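Local coordinates for nitrogenase molybdenum-iron protein beta chain (Clostridium pasteurianum, PDB 4WES) that forms, with the alpha chain, the molybdenum-iron component of nitrogenase, which reduces dinitrogen to ammonium, and shares an [8Fe-7S] cluster with that chain, at residues 47-50 with 51-55; 33-36 with 37-40. One frame throughout, in Å; residues are numbered along the deposited sequence.

Interaction 1 (47-50 with 51-55); sequences GCCS and YHRTV. With CLF (Fe(8)-S(7) cluster), chain H.
Cys48 and His52, one helical turn apart, are joined through the backbone and both face the [8Fe-7S] cluster. Four successive i to i+4 bonds build this turn, Tyr51 to Gly47, His52 to Cys48, Arg53 to Cys49 and Thr54 to Ser50. Ser50 O takes a second donor as well: Thr54 OG1 bends back to it at 2.7 Å, and OG1 and the Thr54 amide arrive from opposite faces of the carbonyl plane. Two other polar side chains find partners outside the turn: Arg53 NE is hydrogen-bonded to Ala64 O, and Ser50 OG to NZ of Lys466 of the alpha chain.

Metal binding comes from Cys48. Cys48 SG bridges two irons of the cluster, FE2 at 2.4 Å and FE8 at 2.3 Å. Beside it, His52 CG stands anti to its carbonyl carbon (chi1 -58°), which lays the imidazole over Cys48 O; that oxygen sits 2.9 Å above the centre of one ring face. His52 NE2 lies 3.4 Å from cluster sulfur S4B, which sits at the ring edge near its plane. Tyr51 meets the cluster obliquely, Tyr51 CE2 being 3.5 Å from S4A.

In apolar packing, Cys49 SG lies 3.7 Å from Arg53 CD. The rings of Tyr51 and His52 both meet Tyr82 of the alpha chain. A cysteine near a helix start, bridging two irons at the interface of two chains, belongs to the P-cluster site of nitrogenase.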
ATOM      1  N   GLY B  47     -15.553  17.605  28.286  1.00  8.80           N
ATOM      2  CA  GLY B  47     -14.277  17.201  27.708  1.00  9.07           C
ATOM      3  C   GLY B  47     -14.308  15.825  27.103  1.00  7.97           C
ATOM      4  O   GLY B  47     -13.718  15.578  26.060  1.00  9.06           O
ATOM      5  N   CYS B  48     -15.019  14.912  27.780  1.00  8.27           N
ATOM      6  CA  CYS B  48     -15.164  13.555  27.270  1.00  8.48           C
ATOM      7  C   CYS B  48     -15.830  13.580  25.889  1.00  8.55           C
ATOM      8  O   CYS B  48     -15.339  12.983  24.939  1.00  8.73           O
ATOM      9  CB  CYS B  48     -16.064  12.762  28.239  1.00  8.63           C
ATOM     10  SG  CYS B  48     -15.359  12.652  29.904  1.00  8.66           S
ATOM     11  N   CYS B  49     -16.991  14.219  25.795  1.00  8.36           N
ATOM     12  CA  CYS B  49     -17.734  14.250  24.542  1.00  8.84           C
ATOM     13  C   CYS B  49     -16.855  14.799  23.417  1.00  8.22           C
ATOM     14  O   CYS B  49     -16.790  14.227  22.324  1.00  8.54           O
ATOM     15  CB  CYS B  49     -18.977  15.113  24.718  1.00  9.04           C
ATOM     16  SG  CYS B  49     -20.063  15.179  23.277  1.00 10.37           S
ATOM     17  N   SER B  50     -16.152  15.905  23.673  1.00  8.24           N
ATOM     18  CA  SER B  50     -15.292  16.486  22.641  0.51  8.38           C
ATOM     19  C   SER B  50     -14.200  15.528  22.188  1.00  8.04           C
ATOM     20  O   SER B  50     -13.987  15.325  20.991  1.00  8.12           O
ATOM     21  CB  SER B  50     -14.665  17.786  23.121  0.51  9.80           C
ATOM     22  OG  SER B  50     -13.925  18.381  22.053  0.51  9.76           O
ATOM     23  N   TYR B  51     -13.511  14.916  23.147  1.00  7.47           N
ATOM     24  CA  TYR B  51     -12.460  13.976  22.797  1.00  8.29           C
ATOM     25  C   TYR B  51     -12.973  12.786  22.011  1.00  7.41           C
ATOM     26  O   TYR B  51     -12.338  12.284  21.081  1.00  7.94           O
ATOM     27  CB  TYR B  51     -11.740  13.487  24.052  1.00  8.03           C
ATOM     28  CG  TYR B  51     -10.724  14.398  24.681  1.00  8.04           C
ATOM     29  CD1 TYR B  51     -10.004  15.351  23.963  1.00  8.38           C
ATOM     30  CD2 TYR B  51     -10.357  14.197  26.011  1.00  8.61           C
ATOM     31  CE1 TYR B  51      -8.979  16.091  24.541  1.00  8.78           C
ATOM     32  CE2 TYR B  51      -9.332  14.932  26.603  1.00  8.86           C
ATOM     33  CZ  TYR B  51      -8.642  15.855  25.869  1.00  8.57           C
ATOM     34  OH  TYR B  51      -7.636  16.564  26.498  1.00  8.87           O
ATOM     35  N   HIS B  52     -14.143  12.283  22.407  1.00  7.90           N
ATOM     36  CA  HIS B  52     -14.690  11.036  21.808  1.00  8.15           C
ATOM     37  C   HIS B  52     -15.217  11.293  20.409  1.00  7.44           C
ATOM     38  O   HIS B  52     -14.972  10.506  19.484  1.00  8.12           O
ATOM     39  CB  HIS B  52     -15.733  10.432  22.766  1.00  8.34           C
ATOM     40  CG  HIS B  52     -15.138  10.151  24.115  1.00  8.08           C
ATOM     41  ND1 HIS B  52     -15.921   9.895  25.210  1.00  8.75           N
ATOM     42  CD2 HIS B  52     -13.853  10.210  24.540  1.00  8.68           C
ATOM     43  CE1 HIS B  52     -15.133   9.785  26.259  1.00  8.58           C
ATOM     44  NE2 HIS B  52     -13.875   9.978  25.884  1.00  8.80           N
ATOM     45  N   ARG B  53     -15.930  12.396  20.229  1.00  7.62           N
ATOM     46  CA  ARG B  53     -16.304  12.823  18.880  1.00  7.82           C
ATOM     47  C   ARG B  53     -15.089  13.000  18.003  1.00  7.44           C
ATOM     48  O   ARG B  53     -15.065  12.650  16.827  1.00  8.29           O
ATOM     49  CB  ARG B  53     -17.068  14.161  18.944  1.00  7.82           C
ATOM     50  CG  ARG B  53     -18.457  14.039  19.581  1.00  8.03           C
ATOM     51  CD  ARG B  53     -19.101  15.408  19.701  1.00  8.65           C
ATOM     52  NE  ARG B  53     -19.363  15.936  18.360  1.00  8.40           N
ATOM     53  CZ  ARG B  53     -19.425  17.212  18.030  1.00  8.93           C
ATOM     54  NH1 ARG B  53     -19.344  18.160  18.936  1.00  9.82           N
ATOM     55  NH2 ARG B  53     -19.576  17.532  16.751  1.00  9.98           N
ATOM     56  N   THR B  54     -14.037  13.603  18.577  1.00  7.40           N
ATOM     57  CA  THR B  54     -12.829  13.912  17.827  1.00  7.19           C
ATOM     58  C   THR B  54     -12.150  12.694  17.285  1.00  7.05           C
ATOM     59  O   THR B  54     -11.700  12.679  16.120  1.00  7.79           O
ATOM     60  CB  THR B  54     -11.877  14.770  18.699  1.00  7.56           C
ATOM     61  OG1 THR B  54     -12.483  16.060  18.893  1.00  7.87           O
ATOM     62  CG2 THR B  54     -10.520  14.946  18.078  1.00  7.68           C
ATOM     63  N   VAL B  55     -11.990  11.652  18.109  1.00  7.26           N
ATOM     64  CA  VAL B  55     -11.256  10.478  17.629  1.00  7.21           C
ATOM     65  C   VAL B  55     -12.023   9.832  16.465  1.00  7.09           C
ATOM     66  O   VAL B  55     -11.426   9.334  15.521  1.00  7.76           O
ATOM     67  CB  VAL B  55     -10.904   9.494  18.755  1.00  7.72           C
ATOM     68  CG1 VAL B  55     -12.129   8.814  19.309  1.00  7.99           C
ATOM     69  CG2 VAL B  55      -9.886   8.471  18.282  1.00  8.25           C
TER
HETATM   70 FE1  CLF H 604     -13.081  14.445  32.744  1.00  8.84          FE
HETATM   71 FE2  CLF H 604     -13.385  13.866  30.334  1.00  9.41          FE
HETATM   72 FE3  CLF H 604     -11.726  16.008  30.882  1.00  8.59          FE
HETATM   73 FE4  CLF H 604     -11.037  13.446  31.444  1.00  8.55          FE
HETATM   74  S1  CLF H 604     -12.946  12.160  32.077  1.00  9.07           S
HETATM   75  S2A CLF H 604     -14.025  15.900  31.181  1.00  9.11           S
HETATM   76  S4A CLF H 604     -11.342  14.340  29.371  1.00  9.16           S
HETATM   77  S3A CLF H 604     -10.890  15.226  32.916  1.00  8.69           S
HETATM   78 FE5  CLF H 604     -10.645  10.186  30.387  0.66 11.95          FE
HETATM   79 FE6  CLF H 604     -13.387   8.630  32.159  0.66 10.01          FE
HETATM   80 FE7  CLF H 604     -12.718   8.633  29.492  1.00  8.51          FE
HETATM   81 FE8  CLF H 604     -13.745  11.028  30.162  1.00  9.34          FE
HETATM   82  S2B CLF H 604     -11.305   8.268  31.269  1.00  9.43           S
HETATM   83  S3B CLF H 604     -14.817   9.034  30.387  1.00  9.35           S
HETATM   84  S4B CLF H 604     -12.041  10.667  28.634  1.00  8.70           S

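Interaction 2 (33-36 with 37-40); sequences LGIH and NCLP
His36 NE2 makes the shortest sound polar bond here, 2.8 Å to a water that lies in the plane of the imidazole at its edge. The same water accepts a weak bond from Asn37 ND2, so it spans the two neighbouring side chains. These run side by side in the same direction, with ring and amide planes 30° apart. Asn37 OD1 rests over one face of the His36 imidazole, 3.2 Å above its plane and offset toward the rim. His36 CG is anti to the backbone N (chi1 -175°), which swings the ring out alongside the amide. Further bonds hold both groups: His36 ND1 to Gly222 O, and Asn37 ND2 to Asp98 OD2.

The backbone folds here in a type II beta turn from Ile35 to Cys38, closed by a weak bond of 3.4 Å from Cys38 N to Ile35 O. Across the turn, Ile35 CB and Cys38 CB pack at 3.6 Å. Farther along, Leu33 CD2 meets Pro40 CG at 3.7 Å, the two side chains crossing at about a right angle.

Though the closing bond is weak, Asn37 adopts the positive phi (61°) of the turn's third position, and the bonds to Gly222 O, Asp98 OD2 and the water restrict rotation of the imidazole and the amide.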
ATOM      1  N   LEU B  33     -24.247   5.680  17.060  1.00  9.41           N
ATOM      2  CA  LEU B  33     -24.260   6.162  15.679  1.00  9.90           C
ATOM      3  C   LEU B  33     -24.689   5.066  14.693  1.00  9.54           C
ATOM      4  O   LEU B  33     -24.966   5.346  13.528  1.00 11.00           O
ATOM      5  CB  LEU B  33     -22.911   6.762  15.300  1.00  9.27           C
ATOM      6  CG  LEU B  33     -22.628   8.099  15.973  1.00  9.60           C
ATOM      7  CD1 LEU B  33     -21.183   8.530  15.733  1.00 11.08           C
ATOM      8  CD2 LEU B  33     -23.552   9.211  15.492  1.00 11.23           C
ATOM      9  N   GLY B  34     -24.742   3.821  15.150  1.00  9.79           N
ATOM     10  CA  GLY B  34     -25.281   2.710  14.364  1.00 10.10           C
ATOM     11  C   GLY B  34     -26.780   2.533  14.487  1.00 10.38           C
ATOM     12  O   GLY B  34     -27.301   1.492  14.045  1.00 10.79           O
ATOM     13  N   ILE B  35     -27.463   3.509  15.077  1.00 10.47           N
ATOM     14  CA  ILE B  35     -28.926   3.595  15.131  1.00 10.63           C
ATOM     15  C   ILE B  35     -29.368   4.751  14.259  1.00 10.95           C
ATOM     16  O   ILE B  35     -28.840   5.861  14.411  1.00 10.94           O
ATOM     17  CB  ILE B  35     -29.425   3.846  16.568  1.00 11.15           C
ATOM     18  CG1 ILE B  35     -28.905   2.792  17.544  1.00 11.79           C
ATOM     19  CG2 ILE B  35     -30.945   3.973  16.574  1.00 11.52           C
ATOM     20  CD1 ILE B  35     -29.199   3.139  18.980  1.00 13.47           C
ATOM     21  N   HIS B  36     -30.318   4.523  13.342  1.00 10.87           N
ATOM     22  CA  HIS B  36     -30.744   5.596  12.472  1.00 10.76           C
ATOM     23  C   HIS B  36     -31.439   6.718  13.270  1.00 11.31           C
ATOM     24  O   HIS B  36     -32.272   6.446  14.160  1.00 12.04           O
ATOM     25  CB  HIS B  36     -31.703   5.030  11.421  1.00 11.67           C
ATOM     26  CG  HIS B  36     -32.122   6.007  10.387  1.00 12.43           C
ATOM     27  ND1 HIS B  36     -31.243   6.561   9.485  1.00 12.41           N
ATOM     28  CD2 HIS B  36     -33.339   6.516  10.077  1.00 13.12           C
ATOM     29  CE1 HIS B  36     -31.887   7.389   8.682  1.00 13.78           C
ATOM     30  NE2 HIS B  36     -33.164   7.371   9.018  1.00 14.45           N
ATOM     31  N   ASN B  37     -31.116   7.972  12.938  1.00 11.03           N
ATOM     32  CA  ASN B  37     -31.757   9.140  13.535  1.00 10.73           C
ATOM     33  C   ASN B  37     -31.534   9.204  15.039  1.00 11.57           C
ATOM     34  O   ASN B  37     -32.359   9.699  15.790  1.00 12.06           O
ATOM     35  CB  ASN B  37     -33.249   9.244  13.167  1.00 12.21           C
ATOM     36  CG  ASN B  37     -33.464   9.557  11.725  1.00 12.13           C
ATOM     37  OD1 ASN B  37     -32.507   9.783  10.968  1.00 13.79           O
ATOM     38  ND2 ASN B  37     -34.749   9.559  11.323  1.00 13.89           N
ATOM     39  N   CYS B  38     -30.366   8.731  15.464  1.00 10.85           N
ATOM     40  CA  CYS B  38     -29.958   8.770  16.866  1.00 10.41           C
ATOM     41  C   CYS B  38     -28.899   9.827  17.114  1.00  9.92           C
ATOM     42  O   CYS B  38     -27.894   9.899  16.397  1.00 11.54           O
ATOM     43  CB  CYS B  38     -29.386   7.416  17.254  1.00 10.79           C
ATOM     44  SG  CYS B  38     -28.778   7.288  18.928  1.00 11.93           S
ATOM     45  N   LEU B  39     -29.108  10.644  18.150  1.00 10.22           N
ATOM     46  CA  LEU B  39     -28.041  11.481  18.647  1.00 10.41           C
ATOM     47  C   LEU B  39     -27.454  10.830  19.918  1.00 10.01           C
ATOM     48  O   LEU B  39     -28.146  10.709  20.932  1.00 11.08           O
ATOM     49  CB  LEU B  39     -28.517  12.908  18.968  1.00 10.56           C
ATOM     50  CG  LEU B  39     -27.424  13.901  19.309  1.00 10.94           C
ATOM     51  CD1 LEU B  39     -26.465  14.082  18.155  1.00 12.50           C
ATOM     52  CD2 LEU B  39     -28.023  15.209  19.764  1.00 13.22           C
ATOM     53  N   PRO B  40     -26.186  10.428  19.884  1.00  9.96           N
ATOM     54  CA  PRO B  40     -25.521   9.990  21.113  1.00  9.53           C
ATOM     55  C   PRO B  40     -25.418  11.149  22.099  1.00  9.49           C
ATOM     56  O   PRO B  40     -25.204  12.301  21.681  1.00  9.99           O
ATOM     57  CB  PRO B  40     -24.117   9.571  20.651  1.00  9.98           C
ATOM     58  CG  PRO B  40     -24.231   9.407  19.156  1.00 11.00           C
ATOM     59  CD  PRO B  40     -25.264  10.412  18.730  1.00 10.10           C
TER
HETATM   60  O   HOH W   1     -35.053   9.256   8.045  1.00 29.51           O

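In the fold
Interaction 2 comes first along the chain: it turns the end of helix 24-33 into strand 38-43. After a short link, helix 46-60 follows the strand and carries interaction 1. The two centres lie 16 Å apart and the nearest atoms about 6 Å, without touching. Strand 38-43, helix 46-60 and strand 67-68 form a beta-alpha-beta unit of a parallel four-stranded sheet, in which 38-43 lies between 67-68 and 99-104. Helix 24-33 also bridges the pair, since its Met29 touches both His52 and Pro40. Interaction 2 thus lies at the start of the strand, while interaction 1 lies beyond its far end, where the following helix presents Cys48 to the cluster.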